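PDB 3MNF: PAC2 family protein from Streptomyces avermitilis, which is of unknown function but belongs to the PAC2 family, whose members include proteasome assembly chaperones. Local coordinates for residues E114-H128 with V173-S187. Numbering follows the deposited sequence.
Sequences ELVVVLGALLGDTPH and VPAVSLWAAVPHYVS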
# COMPACT_ATOMS: atom_id res chain seq x y z
N GLU A 114 -23.78 0.81 -19.01
CA GLU A 114 -23.98 -0.33 -19.90
C GLU A 114 -23.00 -0.41 -21.05
O GLU A 114 -22.82 -1.49 -21.62
CB GLU A 114 -25.42 -0.39 -20.42
CG GLU A 114 -26.40 -1.07 -19.45
CD GLU A 114 -25.89 -2.41 -18.87
OE1 GLU A 114 -24.70 -2.78 -19.10
OE2 GLU A 114 -26.69 -3.10 -18.19
N LEU A 115 -22.36 0.71 -21.37
CA LEU A 115 -21.37 0.79 -22.43
C LEU A 115 -20.29 1.83 -22.11
O LEU A 115 -20.61 2.94 -21.66
CB LEU A 115 -22.07 1.13 -23.74
CG LEU A 115 -21.27 1.66 -24.93
CD1 LEU A 115 -20.48 0.57 -25.63
CD2 LEU A 115 -22.22 2.33 -25.88
N VAL A 116 -19.03 1.47 -22.35
CA VAL A 116 -17.92 2.40 -22.19
C VAL A 116 -17.30 2.78 -23.55
O VAL A 116 -16.77 1.91 -24.26
CB VAL A 116 -16.81 1.82 -21.30
CG1 VAL A 116 -15.70 2.81 -21.12
CG2 VAL A 116 -17.36 1.44 -19.95
N VAL A 117 -17.35 4.06 -23.91
CA VAL A 117 -16.61 4.51 -25.09
C VAL A 117 -15.38 5.32 -24.70
O VAL A 117 -15.47 6.28 -23.92
CB VAL A 117 -17.46 5.36 -26.04
CG1 VAL A 117 -16.68 5.64 -27.32
CG2 VAL A 117 -18.81 4.67 -26.35
N VAL A 118 -14.23 4.94 -25.24
CA VAL A 118 -13.01 5.68 -24.94
C VAL A 118 -12.52 6.39 -26.20
O VAL A 118 -12.51 5.81 -27.28
CB VAL A 118 -11.89 4.77 -24.39
CG1 VAL A 118 -10.77 5.62 -23.76
CG2 VAL A 118 -12.47 3.75 -23.38
N LEU A 119 -12.10 7.64 -26.07
CA LEU A 119 -11.68 8.39 -27.23
C LEU A 119 -10.18 8.57 -27.25
O LEU A 119 -9.58 8.77 -26.21
CB LEU A 119 -12.36 9.75 -27.24
CG LEU A 119 -13.89 9.82 -27.19
CD1 LEU A 119 -14.37 11.24 -27.41
CD2 LEU A 119 -14.53 8.90 -28.20
N GLY A 120 -9.57 8.48 -28.41
CA GLY A 120 -8.15 8.76 -28.51
C GLY A 120 -7.74 9.36 -29.83
O GLY A 120 -8.48 9.31 -30.84
N ALA A 121 -6.54 9.93 -29.84
CA ALA A 121 -5.93 10.36 -31.09
C ALA A 121 -4.49 9.89 -31.18
O ALA A 121 -3.78 9.88 -30.19
CB ALA A 121 -6.01 11.86 -31.23
N LEU A 122 -4.09 9.51 -32.38
CA LEU A 122 -2.70 9.15 -32.67
C LEU A 122 -2.25 9.97 -33.87
O LEU A 122 -3.06 10.58 -34.55
CB LEU A 122 -2.57 7.65 -32.94
CG LEU A 122 -3.58 6.86 -33.79
CD1 LEU A 122 -3.89 7.51 -35.11
CD2 LEU A 122 -3.08 5.45 -34.07
N LEU A 123 -0.94 10.00 -34.12
CA LEU A 123 -0.40 10.64 -35.31
C LEU A 123 -0.44 9.65 -36.46
O LEU A 123 0.10 8.57 -36.35
CB LEU A 123 1.04 11.09 -35.08
CG LEU A 123 1.34 11.86 -33.79
CD1 LEU A 123 2.83 12.02 -33.57
CD2 LEU A 123 0.64 13.21 -33.82
N GLY A 124 -1.07 10.03 -37.57
CA GLY A 124 -1.16 9.15 -38.72
C GLY A 124 -0.58 9.75 -39.98
O GLY A 124 0.05 10.82 -39.95
N ASP A 125 -0.81 9.05 -41.08
CA ASP A 125 -0.30 9.41 -42.41
C ASP A 125 -1.36 9.96 -43.36
O ASP A 125 -1.31 9.69 -44.55
CB ASP A 125 0.35 8.19 -43.07
CG ASP A 125 1.85 8.14 -42.89
OD1 ASP A 125 2.55 7.89 -43.90
OD2 ASP A 125 2.34 8.36 -41.76
N THR A 126 -2.33 10.72 -42.84
CA THR A 126 -3.33 11.38 -43.71
C THR A 126 -3.06 12.88 -43.74
O THR A 126 -2.76 13.47 -42.69
CB THR A 126 -4.81 11.10 -43.27
OG1 THR A 126 -4.94 9.75 -42.79
CG2 THR A 126 -5.80 11.32 -44.44
N PRO A 127 -3.16 13.50 -44.94
CA PRO A 127 -3.00 14.95 -45.16
C PRO A 127 -4.04 15.80 -44.45
O PRO A 127 -5.11 15.30 -44.10
CB PRO A 127 -3.21 15.09 -46.67
CG PRO A 127 -4.05 13.89 -47.04
CD PRO A 127 -3.46 12.80 -46.20
N HIS A 128 -3.73 17.08 -44.23
CA HIS A 128 -4.73 18.04 -43.75
C HIS A 128 -5.73 18.33 -44.87
O HIS A 128 -6.87 18.73 -44.61
CB HIS A 128 -4.07 19.32 -43.23
CG HIS A 128 -3.45 20.18 -44.29
ND1 HIS A 128 -2.09 20.23 -44.52
CD2 HIS A 128 -4.01 21.03 -45.19
CE1 HIS A 128 -1.85 21.07 -45.51
NE2 HIS A 128 -2.99 21.57 -45.94
N VAL A 173 -18.14 -5.74 -19.46
CA VAL A 173 -18.76 -4.46 -19.79
C VAL A 173 -18.37 -4.10 -21.22
O VAL A 173 -17.18 -3.90 -21.51
CB VAL A 173 -18.26 -3.34 -18.85
CG1 VAL A 173 -18.87 -2.00 -19.21
CG2 VAL A 173 -18.59 -3.69 -17.42
N PRO A 174 -19.34 -4.04 -22.14
CA PRO A 174 -19.07 -3.69 -23.54
C PRO A 174 -18.30 -2.39 -23.64
O PRO A 174 -18.72 -1.38 -23.07
CB PRO A 174 -20.45 -3.50 -24.13
CG PRO A 174 -21.31 -4.35 -23.30
CD PRO A 174 -20.77 -4.33 -21.93
N ALA A 175 -17.19 -2.39 -24.35
CA ALA A 175 -16.45 -1.15 -24.55
C ALA A 175 -15.86 -1.05 -25.95
O ALA A 175 -15.52 -2.05 -26.57
CB ALA A 175 -15.37 -0.98 -23.51
N VAL A 176 -15.75 0.18 -26.43
CA VAL A 176 -15.09 0.44 -27.71
C VAL A 176 -14.28 1.70 -27.53
O VAL A 176 -14.66 2.60 -26.77
CB VAL A 176 -16.11 0.58 -28.89
CG1 VAL A 176 -17.24 1.52 -28.54
CG2 VAL A 176 -15.42 1.07 -30.14
N SER A 177 -13.14 1.77 -28.21
CA SER A 177 -12.41 3.01 -28.27
C SER A 177 -12.41 3.51 -29.70
O SER A 177 -12.30 2.71 -30.63
CB SER A 177 -10.99 2.86 -27.75
OG SER A 177 -10.39 1.68 -28.25
N LEU A 178 -12.57 4.82 -29.86
CA LEU A 178 -12.51 5.48 -31.15
C LEU A 178 -11.21 6.24 -31.26
O LEU A 178 -10.86 7.01 -30.37
CB LEU A 178 -13.68 6.45 -31.27
CG LEU A 178 -15.07 5.89 -30.98
CD1 LEU A 178 -16.07 7.00 -30.91
CD2 LEU A 178 -15.45 4.94 -32.07
N TRP A 179 -10.51 6.02 -32.36
CA TRP A 179 -9.24 6.68 -32.62
C TRP A 179 -9.29 7.64 -33.83
O TRP A 179 -9.78 7.30 -34.91
CB TRP A 179 -8.16 5.64 -32.85
CG TRP A 179 -7.84 4.92 -31.59
CD1 TRP A 179 -8.46 3.81 -31.09
CD2 TRP A 179 -6.84 5.28 -30.62
NE1 TRP A 179 -7.91 3.47 -29.90
CE2 TRP A 179 -6.91 4.35 -29.58
CE3 TRP A 179 -5.90 6.31 -30.54
CZ2 TRP A 179 -6.07 4.39 -28.48
CZ3 TRP A 179 -5.07 6.36 -29.44
CH2 TRP A 179 -5.16 5.40 -28.42
N ALA A 180 -8.77 8.85 -33.65
CA ALA A 180 -8.65 9.74 -34.79
C ALA A 180 -7.19 9.82 -35.15
O ALA A 180 -6.34 9.82 -34.27
CB ALA A 180 -9.20 11.10 -34.44
N ALA A 181 -6.88 9.85 -36.45
CA ALA A 181 -5.49 9.98 -36.90
C ALA A 181 -5.20 11.42 -37.26
O ALA A 181 -5.86 11.98 -38.13
CB ALA A 181 -5.21 9.08 -38.09
N VAL A 182 -4.23 12.01 -36.58
CA VAL A 182 -3.89 13.42 -36.76
C VAL A 182 -2.60 13.55 -37.60
O VAL A 182 -1.58 12.97 -37.25
CB VAL A 182 -3.73 14.10 -35.39
CG1 VAL A 182 -3.09 15.47 -35.52
CG2 VAL A 182 -5.07 14.20 -34.71
N PRO A 183 -2.65 14.31 -38.72
CA PRO A 183 -1.48 14.51 -39.59
C PRO A 183 -0.23 14.84 -38.80
O PRO A 183 -0.19 15.85 -38.09
CB PRO A 183 -1.87 15.72 -40.45
CG PRO A 183 -3.32 16.01 -40.15
CD PRO A 183 -3.87 14.92 -39.28
N HIS A 184 0.79 13.98 -38.89
CA HIS A 184 1.95 14.09 -38.01
C HIS A 184 2.78 15.37 -38.25
O HIS A 184 3.38 15.91 -37.32
CB HIS A 184 2.80 12.80 -38.04
CG HIS A 184 3.55 12.58 -39.32
ND1 HIS A 184 3.00 12.80 -40.56
CD2 HIS A 184 4.81 12.12 -39.54
CE1 HIS A 184 3.89 12.51 -41.50
NE2 HIS A 184 5.00 12.09 -40.90
N TYR A 185 2.77 15.87 -39.47
CA TYR A 185 3.49 17.09 -39.79
C TYR A 185 2.86 18.32 -39.15
O TYR A 185 3.53 19.34 -38.98
CB TYR A 185 3.67 17.26 -41.31
CG TYR A 185 2.39 17.25 -42.13
CD1 TYR A 185 1.74 18.44 -42.45
CD2 TYR A 185 1.82 16.06 -42.58
CE1 TYR A 185 0.57 18.45 -43.19
CE2 TYR A 185 0.65 16.05 -43.32
CZ TYR A 185 0.03 17.25 -43.62
OH TYR A 185 -1.14 17.27 -44.36
N VAL A 186 1.59 18.23 -38.77
CA VAL A 186 0.90 19.30 -38.03
C VAL A 186 0.29 18.78 -36.73
O VAL A 186 -0.93 18.60 -36.65
CB VAL A 186 -0.24 19.94 -38.85
CG1 VAL A 186 -0.89 21.06 -38.04
CG2 VAL A 186 0.27 20.49 -40.16
N SER A 187 1.11 18.57 -35.70
CA SER A 187 0.61 17.91 -34.48
C SER A 187 0.34 18.82 -33.28
O SER A 187 -0.01 18.31 -32.21
CB SER A 187 1.52 16.75 -34.08
OG SER A 187 2.73 17.21 -33.50
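Trp-179 lays the six-membered ring of its indole over Gly-120, whose CA sits 4.2 Å from the ring centroid, 21° off the normal, in a CH-pi contact. With CG beside the backbone N (chi1 -70°) and anti to the carbonyl carbon, the indole reaches across to the neighbouring strand. The Leu-122 side chain crosses that of Trp-179 at about a right angle, its CG 4.0 Å from Trp-179 CE3, while its CD1 packs on Ala-181 CB. On the other face, Leu-119 CD2 is 3.7 Å from Leu-178 CD1, the two side chains lying side by side. Val-117 CG1 also touches Leu-178 CD1. Between the two faces runs a parallel ladder of backbone hydrogen bonds, with Val-116 N to Pro-174 O at one end and Gly-124 N to Val-182 O near the other. Past the strand ends, Tyr-185 OH accepts a hydrogen bond from His-128 N at 2.6 Å and a weak, bent one from His-128 ND1 at 3.1 Å. The two rings meet rim to rim, planes at 63°. The His-128 side chain also touches Trp-222 and Val-226 of helix 215-226. Without the imidazole, as with an alanine here, the tyrosine hydroxyl would probably lose its weak second donor, and a gap would probably open beside that helix. Helix 160-171 covers the Trp-179 face and helix 192-206 the Leu-178 face. Strand 115-124 also pairs with strand 7-13, consistent with an alpha/beta/alpha fold for the PAC2 part of the protein.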